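Local coordinates for protein CurJ (Moorea producens 3L, PDB 5TZ6) that probably catalyses vinylogous dehydration of a polyketide intermediate as the dehydratase domain of a curacin polyketide synthase module, at residues Ile279-Gln284 against Leu288-Ile293; Ile149-Ile154 against Leu258-Thr263; Pro50-Ile55 against Ser220-Ile225. The protein carries 1 engineered substitution. One frame throughout, in Å; residues are numbered along the deposited sequence.

Contact 1. Residues Ile279-Gln284 against Leu288-Ile293; sequences IQLFDQ and LVAQVI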
loop_
_atom_site.group_PDB
_atom_site.type_symbol
_atom_site.label_atom_id
_atom_site.label_comp_id
_atom_site.label_asym_id
_atom_site.label_seq_id
_atom_site.Cartn_x
_atom_site.Cartn_y
_atom_site.Cartn_z
ATOM N N ILE A 279 19.184 5.046 -29.252
ATOM C CA ILE A 279 19.620 6.189 -28.464
ATOM C C ILE A 279 20.600 5.723 -27.398
ATOM O O ILE A 279 20.462 4.632 -26.835
ATOM C CB ILE A 279 18.414 6.911 -27.823
ATOM C CG1 ILE A 279 17.346 7.198 -28.887
ATOM C CG2 ILE A 279 18.868 8.174 -27.113
ATOM C CD1 ILE A 279 16.012 7.636 -28.329
ATOM N N GLN A 280 21.579 6.582 -27.105
ATOM C CA GLN A 280 22.631 6.317 -26.128
ATOM C C GLN A 280 22.857 7.589 -25.323
ATOM O O GLN A 280 23.271 8.613 -25.871
ATOM C CB GLN A 280 23.922 5.867 -26.813
ATOM C CG GLN A 280 23.860 4.452 -27.370
ATOM C CD GLN A 280 25.188 4.003 -27.927
ATOM O OE1 GLN A 280 25.902 4.780 -28.560
ATOM N NE2 GLN A 280 25.543 2.752 -27.672
ATOM N N LEU A 281 22.534 7.546 -24.041
ATOM C CA LEU A 281 22.841 8.630 -23.124
ATOM C C LEU A 281 24.102 8.252 -22.360
ATOM O O LEU A 281 24.162 7.168 -21.774
ATOM C CB LEU A 281 21.672 8.857 -22.168
ATOM C CG LEU A 281 21.765 9.972 -21.132
ATOM C CD1 LEU A 281 21.884 11.341 -21.795
ATOM C CD2 LEU A 281 20.552 9.898 -20.218
ATOM N N PHE A 282 25.115 9.121 -22.377
ATOM C CA PHE A 282 26.369 8.790 -21.708
ATOM C C PHE A 282 26.994 10.017 -21.049
ATOM O O PHE A 282 26.586 11.167 -21.263
ATOM C CB PHE A 282 27.372 8.107 -22.654
ATOM C CG PHE A 282 27.671 8.880 -23.891
ATOM C CD1 PHE A 282 26.829 8.807 -24.987
ATOM C CD2 PHE A 282 28.806 9.673 -23.965
ATOM C CE1 PHE A 282 27.101 9.526 -26.132
ATOM C CE2 PHE A 282 29.089 10.393 -25.106
ATOM C CZ PHE A 282 28.234 10.321 -26.193
ATOM N N ASP A 283 28.011 9.713 -20.239
ATOM C CA ASP A 283 28.725 10.609 -19.341
ATOM C C ASP A 283 29.675 11.542 -20.078
ATOM O O ASP A 283 30.061 11.314 -21.228
ATOM C CB ASP A 283 29.547 9.797 -18.335
ATOM C CG ASP A 283 29.361 10.267 -16.915
ATOM O OD1 ASP A 283 28.751 11.341 -16.726
ATOM O OD2 ASP A 283 29.832 9.567 -15.991
ATOM N N GLN A 284 30.095 12.586 -19.356
ATOM C CA GLN A 284 31.141 13.468 -19.852
ATOM C C GLN A 284 32.422 12.690 -20.125
ATOM O O GLN A 284 33.175 13.025 -21.047
ATOM C CB GLN A 284 31.414 14.563 -18.821
ATOM C CG GLN A 284 32.143 15.779 -19.349
ATOM C CD GLN A 284 31.220 16.667 -20.171
ATOM O OE1 GLN A 284 31.217 16.624 -21.401
ATOM N NE2 GLN A 284 30.411 17.466 -19.480
ATOM N N LEU A 288 28.465 4.969 -20.081
ATOM C CA LEU A 288 27.105 4.859 -20.588
ATOM C C LEU A 288 26.118 4.931 -19.428
ATOM O O LEU A 288 26.183 4.130 -18.492
ATOM C CB LEU A 288 26.955 3.552 -21.360
ATOM C CG LEU A 288 25.856 3.400 -22.407
ATOM C CD1 LEU A 288 25.878 4.554 -23.401
ATOM C CD2 LEU A 288 26.053 2.073 -23.119
ATOM N N VAL A 289 25.226 5.914 -19.473
ATOM C CA VAL A 289 24.204 6.088 -18.445
ATOM C C VAL A 289 22.942 5.292 -18.771
ATOM O O VAL A 289 22.361 4.645 -17.897
ATOM C CB VAL A 289 23.897 7.594 -18.282
ATOM C CG1 VAL A 289 22.549 7.800 -17.607
ATOM C CG2 VAL A 289 25.013 8.288 -17.501
ATOM N N ALA A 290 22.496 5.324 -20.023
ATOM C CA ALA A 290 21.270 4.644 -20.417
ATOM C C ALA A 290 21.329 4.401 -21.914
ATOM O O ALA A 290 22.023 5.108 -22.652
ATOM C CB ALA A 290 20.020 5.451 -20.047
ATOM N N GLN A 291 20.570 3.408 -22.362
ATOM C CA GLN A 291 20.578 3.036 -23.769
ATOM C C GLN A 291 19.188 2.592 -24.192
ATOM O O GLN A 291 18.483 1.925 -23.432
ATOM C CB GLN A 291 21.582 1.913 -24.039
ATOM C CG GLN A 291 21.777 1.618 -25.508
ATOM C CD GLN A 291 22.826 0.558 -25.746
ATOM O OE1 GLN A 291 23.691 0.704 -26.609
ATOM N NE2 GLN A 291 22.752 -0.522 -24.980
ATOM N N VAL A 292 18.795 2.969 -25.403
ATOM C CA VAL A 292 17.479 2.643 -25.939
ATOM C C VAL A 292 17.676 1.977 -27.288
ATOM O O VAL A 292 18.276 2.569 -28.196
ATOM C CB VAL A 292 16.585 3.883 -26.081
ATOM C CG1 VAL A 292 15.248 3.503 -26.723
ATOM C CG2 VAL A 292 16.382 4.540 -24.733
ATOM N N ILE A 293 17.154 0.764 -27.426
ATOM C CA ILE A 293 17.225 -0.012 -28.655
ATOM C C ILE A 293 15.805 -0.192 -29.164
ATOM O O ILE A 293 14.919 -0.619 -28.411
ATOM C CB ILE A 293 17.894 -1.380 -28.424
ATOM C CG1 ILE A 293 19.345 -1.202 -27.979
ATOM C CG2 ILE A 293 17.829 -2.229 -29.688
ATOM C CD1 ILE A 293 20.246 -0.671 -29.059
#
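Ile-279 and Val-292 trade both backbone bonds of an antiparallel hydrogen-bonded pair in the hot dog domain's hairpin of strands 274-282 and 288-300, Ile-279 N reaching Val-292 O at 2.8 Å and Val-292 N returning to Ile-279 O. Two residues on, Leu-281 N donates a hydrogen bond to Ala-290 O, but the return bond is doubled: Leu-281 O takes Ala-290 N at 3.0 Å and Val-289 N at 2.8 Å, the second bent (141° at the hydrogen). Val-289 and Ala-290 together face one residue, a classic beta bulge. Backbone bonds also run outward: Gln-280 bonds Tyr-262 and Phe-282 bonds Trp-260 on one side, Gln-291 bonds Thr-249 and Val-289 bonds Tyr-251 on the other.

The Gln-280 and Gln-291 side chains, both partly exposed, run side by side with their amide planes only 16° apart. Gln-280 NE2 donates to Gln-291 OE1 at 3.0 Å, nearly straight at the hydrogen, though the donor stands somewhat out of the acceptor's carbonyl plane. Gln-291 CG stands anti to its own nitrogen (chi1 -172°) and the chain beyond is extended, which carries OE1 out alongside its neighbour.

The other face is apolar. Ile-279 CB meets Val-292 CB at 3.9 Å, while Leu-281 CD2 lies against Val-289 CG1; Leu-281 also packs on Leu-217 and Cys-221 of helix 215-223. The helix-facing side thus carries Ile-279, Leu-281, Ala-290 and Val-292, the other mixes the amide pair with Leu-288 and Phe-282, and the bulge's extra N-H is satisfied by a shared carbonyl.

Contact 2. Residues Ile149-Ile154 against Leu258-Thr263; sequences IPLEEI and LLWCYT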
loop_
_atom_site.group_PDB
_atom_site.type_symbol
_atom_site.label_atom_id
_atom_site.label_comp_id
_atom_site.label_asym_id
_atom_site.label_seq_id
_atom_site.Cartn_x
_atom_site.Cartn_y
_atom_site.Cartn_z
ATOM N N ILE A 149 32.922 5.126 -26.184
ATOM C CA ILE A 149 31.507 5.199 -26.528
ATOM C C ILE A 149 31.359 5.179 -28.051
ATOM O O ILE A 149 30.480 4.492 -28.573
ATOM C CB ILE A 149 30.822 6.456 -25.950
ATOM C CG1 ILE A 149 31.324 6.752 -24.538
ATOM C CG2 ILE A 149 29.301 6.301 -25.977
ATOM C CD1 ILE A 149 32.642 7.491 -24.513
ATOM N N PRO A 150 32.208 5.935 -28.782
ATOM C CA PRO A 150 33.286 6.884 -28.460
ATOM C C PRO A 150 32.902 8.352 -28.689
ATOM O O PRO A 150 32.378 8.680 -29.754
ATOM C CB PRO A 150 34.404 6.477 -29.429
ATOM C CG PRO A 150 33.727 5.595 -30.492
ATOM C CD PRO A 150 32.251 5.601 -30.212
ATOM N N LEU A 151 33.190 9.226 -27.720
ATOM C CA LEU A 151 32.648 10.584 -27.767
ATOM C C LEU A 151 33.324 11.450 -28.825
ATOM O O LEU A 151 32.659 12.295 -29.438
ATOM C CB LEU A 151 32.769 11.243 -26.392
ATOM C CG LEU A 151 32.550 12.757 -26.313
ATOM C CD1 LEU A 151 31.287 13.189 -27.043
ATOM C CD2 LEU A 151 32.503 13.208 -24.860
ATOM N N GLU A 152 34.623 11.263 -29.063
ATOM C CA GLU A 152 35.293 12.087 -30.067
ATOM C C GLU A 152 35.052 11.560 -31.479
ATOM O O GLU A 152 34.899 12.350 -32.417
ATOM C CB GLU A 152 36.794 12.188 -29.775
ATOM C CG GLU A 152 37.489 10.861 -29.523
ATOM C CD GLU A 152 37.384 10.418 -28.073
ATOM O OE1 GLU A 152 38.207 10.881 -27.251
ATOM O OE2 GLU A 152 36.463 9.638 -27.748
ATOM N N GLU A 153 35.014 10.236 -31.652
ATOM C CA GLU A 153 34.624 9.675 -32.943
ATOM C C GLU A 153 33.243 10.154 -33.374
ATOM O O GLU A 153 32.998 10.348 -34.570
ATOM C CB GLU A 153 34.655 8.148 -32.889
ATOM C CG GLU A 153 35.753 7.521 -33.723
ATOM C CD GLU A 153 35.595 7.824 -35.201
ATOM O OE1 GLU A 153 36.596 7.726 -35.942
ATOM O OE2 GLU A 153 34.470 8.168 -35.620
ATOM N N ILE A 154 32.338 10.372 -32.419
ATOM C CA ILE A 154 30.984 10.790 -32.763
ATOM C C ILE A 154 30.945 12.277 -33.085
ATOM O O ILE A 154 30.227 12.708 -33.995
ATOM C CB ILE A 154 30.009 10.425 -31.631
ATOM C CG1 ILE A 154 29.785 8.909 -31.592
ATOM C CG2 ILE A 154 28.695 11.163 -31.805
ATOM C CD1 ILE A 154 29.072 8.422 -30.345
ATOM N N LEU A 258 26.163 17.803 -16.981
ATOM C CA LEU A 258 26.277 17.745 -18.432
ATOM C C LEU A 258 26.281 16.295 -18.895
ATOM O O LEU A 258 27.072 15.487 -18.396
ATOM C CB LEU A 258 27.544 18.464 -18.904
ATOM C CG LEU A 258 27.652 18.789 -20.393
ATOM C CD1 LEU A 258 28.773 19.798 -20.631
ATOM C CD2 LEU A 258 27.874 17.529 -21.220
ATOM N N LEU A 259 25.397 15.965 -19.836
ATOM C CA LEU A 259 25.366 14.635 -20.429
ATOM C C LEU A 259 25.356 14.754 -21.946
ATOM O O LEU A 259 25.051 15.812 -22.503
ATOM C CB LEU A 259 24.132 13.840 -19.980
ATOM C CG LEU A 259 23.879 13.712 -18.481
ATOM C CD1 LEU A 259 22.646 12.856 -18.252
ATOM C CD2 LEU A 259 25.096 13.134 -17.759
ATOM N N TRP A 260 25.687 13.651 -22.615
ATOM C CA TRP A 260 25.657 13.592 -24.068
ATOM C C TRP A 260 24.635 12.553 -24.503
ATOM O O TRP A 260 24.524 11.490 -23.889
ATOM C CB TRP A 260 27.028 13.241 -24.647
ATOM C CG TRP A 260 28.082 14.289 -24.423
ATOM C CD1 TRP A 260 29.037 14.293 -23.447
ATOM C CD2 TRP A 260 28.295 15.478 -25.196
ATOM N NE1 TRP A 260 29.826 15.411 -23.563
ATOM C CE2 TRP A 260 29.394 16.153 -24.629
ATOM C CE3 TRP A 260 27.665 16.035 -26.313
ATOM C CZ2 TRP A 260 29.875 17.355 -25.139
ATOM C CZ3 TRP A 260 28.144 17.225 -26.819
ATOM C CH2 TRP A 260 29.237 17.875 -26.232
ATOM N N CYS A 261 23.898 12.856 -25.569
ATOM C CA CYS A 261 22.867 11.968 -26.089
ATOM C C CYS A 261 23.087 11.762 -27.581
ATOM O O CYS A 261 22.930 12.701 -28.367
ATOM C CB CYS A 261 21.472 12.529 -25.826
ATOM S SG CYS A 261 20.183 11.492 -26.516
ATOM N N TYR A 262 23.412 10.536 -27.973
ATOM C CA TYR A 262 23.646 10.181 -29.365
ATOM C C TYR A 262 22.470 9.363 -29.875
ATOM O O TYR A 262 22.061 8.396 -29.236
ATOM C CB TYR A 262 24.947 9.395 -29.511
ATOM C CG TYR A 262 25.222 8.880 -30.907
ATOM C CD1 TYR A 262 25.324 9.751 -31.983
ATOM C CD2 TYR A 262 25.413 7.520 -31.141
ATOM C CE1 TYR A 262 25.584 9.283 -33.258
ATOM C CE2 TYR A 262 25.678 7.043 -32.413
ATOM C CZ TYR A 262 25.761 7.928 -33.468
ATOM O OH TYR A 262 26.022 7.461 -34.736
ATOM N N THR A 263 21.918 9.765 -31.012
ATOM C CA THR A 263 20.738 9.129 -31.575
ATOM C C THR A 263 20.983 8.857 -33.047
ATOM O O THR A 263 21.624 9.658 -33.733
ATOM C CB THR A 263 19.482 10.011 -31.431
ATOM O OG1 THR A 263 19.199 10.246 -30.045
ATOM C CG2 THR A 263 18.283 9.343 -32.086
#
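The indole of Trp-260 is sandwiched between two leucines: Leu-151 CD1 sits over one face, 4.1 Å from the centroid of the five-membered ring and just 5° off its normal, while Leu-258 CD2 lies above the opposite face, toward the rim. Leu-151's other methyl, CD2, comes to 3.7 Å from Trp-260 NE1. The Tyr-262 ring is met in a similar way, with Ile-154 CD1 over one face at 4.0 Å from the centroid and 19° off the normal. Both are CH-pi contacts, by which the start of helix 151-157 packs on strand 258-267 of the hot dog fold.

Pro-150 is the N-cap of that helix, and its carbonyl receives the first-turn bond from Ile-154 N. Leu-151 and Ile-154, three residues apart, both point to the strand; Trp-260 and Tyr-262, two apart, share the strand face that receives them. Because Tyr-262 CG is anti to the backbone nitrogen (chi1 175°), whereas Trp-260 CG lies beside it, the two rings leave the strand in different directions, and each meets its own aliphatic partner.

The polar ends of the rings are held from outside: Trp-260 NE1 is hydrogen-bonded to Gln-284 OE1, and Tyr-262 OH to Glu-194 OE2. Alongside the methyl over the tyrosine face, Ile-154 uses its second branch, CG2, which touches Tyr-262 CD1 at 3.7 Å.

Contact 3. Residues Pro50-Ile55 against Ser220-Ile225; sequences PGASHI and SCFQSI. With 7OD ((2E,5R)-5-hydroxy-2-methylhept-2-enoic acid), chain C.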
loop_
_atom_site.group_PDB
_atom_site.type_symbol
_atom_site.label_atom_id
_atom_site.label_comp_id
_atom_site.label_asym_id
_atom_site.label_seq_id
_atom_site.Cartn_x
_atom_site.Cartn_y
_atom_site.Cartn_z
ATOM N N PRO A 50 4.112 12.375 -19.970
ATOM C CA PRO A 50 4.616 11.611 -21.110
ATOM C C PRO A 50 5.076 10.217 -20.700
ATOM O O PRO A 50 5.328 9.931 -19.527
ATOM C CB PRO A 50 5.786 12.463 -21.611
ATOM C CG PRO A 50 6.267 13.177 -20.387
ATOM C CD PRO A 50 5.034 13.462 -19.574
ATOM N N GLY A 51 5.184 9.342 -21.706
ATOM C CA GLY A 51 5.633 7.976 -21.453
ATOM C C GLY A 51 6.969 7.921 -20.731
ATOM O O GLY A 51 7.157 7.134 -19.792
ATOM N N ALA A 52 7.922 8.742 -21.174
ATOM C CA ALA A 52 9.229 8.846 -20.532
ATOM C C ALA A 52 9.081 8.889 -19.017
ATOM O O ALA A 52 9.857 8.263 -18.284
ATOM C CB ALA A 52 9.969 10.089 -21.031
ATOM N N SER A 53 8.071 9.611 -18.540
ATOM C CA SER A 53 7.841 9.683 -17.105
ATOM C C SER A 53 7.570 8.301 -16.534
ATOM O O SER A 53 8.136 7.923 -15.504
ATOM C CB SER A 53 6.674 10.619 -16.804
ATOM O OG SER A 53 6.320 10.543 -15.433
ATOM N N HIS A 54 6.691 7.533 -17.187
ATOM C CA HIS A 54 6.420 6.172 -16.730
ATOM C C HIS A 54 7.679 5.314 -16.744
ATOM O O HIS A 54 7.831 4.424 -15.898
ATOM C CB HIS A 54 5.316 5.548 -17.580
ATOM C CG HIS A 54 4.058 6.357 -17.594
ATOM N ND1 HIS A 54 3.596 6.997 -18.723
ATOM C CD2 HIS A 54 3.190 6.669 -16.601
ATOM C CE1 HIS A 54 2.486 7.652 -18.431
ATOM N NE2 HIS A 54 2.219 7.470 -17.150
ATOM N N ILE A 55 8.593 5.566 -17.687
ATOM C CA ILE A 55 9.872 4.860 -17.676
ATOM C C ILE A 55 10.652 5.196 -16.409
ATOM O O ILE A 55 11.156 4.308 -15.708
ATOM C CB ILE A 55 10.675 5.188 -18.946
ATOM C CG1 ILE A 55 9.898 4.723 -20.186
ATOM C CG2 ILE A 55 12.086 4.618 -18.866
ATOM C CD1 ILE A 55 10.745 4.546 -21.418
ATOM N N SER A 220 13.777 14.307 -22.683
ATOM C CA SER A 220 14.717 15.004 -23.556
ATOM C C SER A 220 15.371 14.024 -24.521
ATOM O O SER A 220 15.510 14.305 -25.724
ATOM C CB SER A 220 15.779 15.715 -22.718
ATOM O OG SER A 220 15.197 16.687 -21.865
ATOM N N CYS A 221 15.736 12.844 -24.015
ATOM C CA CYS A 221 16.318 11.828 -24.883
ATOM C C CYS A 221 15.378 11.499 -26.031
ATOM O O CYS A 221 15.797 11.443 -27.193
ATOM C CB CYS A 221 16.656 10.569 -24.081
ATOM S SG CYS A 221 18.142 10.726 -23.083
ATOM N N PHE A 222 14.093 11.285 -25.732
ATOM C CA PHE A 222 13.153 11.061 -26.830
ATOM C C PHE A 222 13.023 12.282 -27.742
ATOM O O PHE A 222 12.770 12.129 -28.943
ATOM C CB PHE A 222 11.784 10.657 -26.288
ATOM C CG PHE A 222 11.797 9.378 -25.501
ATOM C CD1 PHE A 222 12.867 8.501 -25.595
ATOM C CD2 PHE A 222 10.730 9.040 -24.681
ATOM C CE1 PHE A 222 12.887 7.324 -24.871
ATOM C CE2 PHE A 222 10.736 7.863 -23.958
ATOM C CZ PHE A 222 11.818 7.004 -24.052
ATOM N N GLN A 223 13.205 13.494 -27.200
ATOM C CA GLN A 223 13.101 14.706 -28.010
ATOM C C GLN A 223 14.215 14.786 -29.037
ATOM O O GLN A 223 14.057 15.445 -30.071
ATOM C CB GLN A 223 13.155 15.957 -27.138
ATOM C CG GLN A 223 12.075 16.091 -26.096
ATOM C CD GLN A 223 12.405 17.197 -25.117
ATOM O OE1 GLN A 223 13.179 18.095 -25.432
ATOM N NE2 GLN A 223 11.841 17.125 -23.917
ATOM N N SER A 224 15.355 14.151 -28.761
ATOM C CA SER A 224 16.456 14.226 -29.716
ATOM C C SER A 224 16.026 13.788 -31.113
ATOM O O SER A 224 16.523 14.325 -32.108
ATOM C CB SER A 224 17.635 13.375 -29.242
ATOM O OG SER A 224 17.268 12.012 -29.111
ATOM N N ILE A 225 15.095 12.835 -31.220
ATOM C CA ILE A 225 14.752 12.331 -32.547
ATOM C C ILE A 225 14.115 13.421 -33.385
ATOM O O ILE A 225 14.199 13.383 -34.618
ATOM C CB ILE A 225 13.818 11.104 -32.496
ATOM C CG1 ILE A 225 12.358 11.548 -32.433
ATOM C CG2 ILE A 225 14.177 10.176 -31.337
ATOM C CD1 ILE A 225 11.455 10.740 -33.341
HETATM O OAB 7OD C . 2.050 14.074 -26.762
HETATM C CAA 7OD C . 2.201 13.098 -25.998
HETATM O OAI 7OD C . 1.199 12.539 -25.498
HETATM C CAC 7OD C . 3.611 12.588 -25.678
HETATM C CAK 7OD C . 3.789 11.386 -24.735
HETATM C CAD 7OD C . 4.844 13.272 -26.292
HETATM C CAE 7OD C . 6.236 12.722 -25.942
HETATM C CAF 7OD C . 7.430 13.346 -26.705
HETATM O OAH 7OD C . 8.131 14.231 -25.826
HETATM C CAG 7OD C . 7.034 14.122 -27.967
HETATM C CAJ 7OD C . 8.296 14.341 -28.806
#
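Phe-222 reaches from helix 215-223 to the N-terminal end of helix 51-65, where Ala-52 and Ile-55 receive its ring. These helices come from the two halves of the double hot dog fold, and the phenyl joins them close to the centre of the chain. Ala-52 CB approaches Phe-222 CE2 obliquely at 3.8 Å. Ile-55 comes from the opposite direction and sets CD1 at the ring edge, in plane, 3.8 Å from Phe-222 CZ. With CG beside the backbone nitrogen (chi1 -61°), the phenylalanine sends its ring from one helix to the other. A glycine here would probably leave the Ala-52 and Ile-55 methyls without their partner and open a gap between the two helices.

The next shell surrounds this junction. Ile-245 of strand 239-250 touches both Ile-55 and Phe-222, and the Phe-295 ring meets that of Phe-222 with the planes at about 45°. One turn earlier on the phenylalanine's helix, Asp-219 hydrogen-bonds the bound hydroxy-enoic acid through OD1, while its OD2 accepts from Gln-223 NE2; Gln-223 also gives a bond to Phe-182 O, which is consistent with its holding the aspartate in place. At the other helix, N-cap Pro-50 and Gly-51 line the ligand pocket. The branch methyl of the ligand, CAK, lies 3.7 Å from Pro-50 CA and 3.9 Å from Gly-51 N.

In the fold
From the N terminus, 50-55 comes first and waits 164 residues for 220-225, the long closure of contact 3 that brings the two dehydratase halves together beside the ligand pocket. Within that span lies 149-154, which meets 258-263 after 103 intervening residues; that partner follows 220-225, so contacts 2 and 3 cross. Contact 1 comes after both, a hairpin closed over three residues. Strands 258-267 and 274-282 are sheet neighbours, which joins contact 1 to contact 2: Gln-280 N probably bonds Tyr-262 O. Contact 3 meets them from the helix side, Phe-222 CD1 packing on Ile-279 CD1 and Ser-224 OG probably bonding Thr-263 OG1.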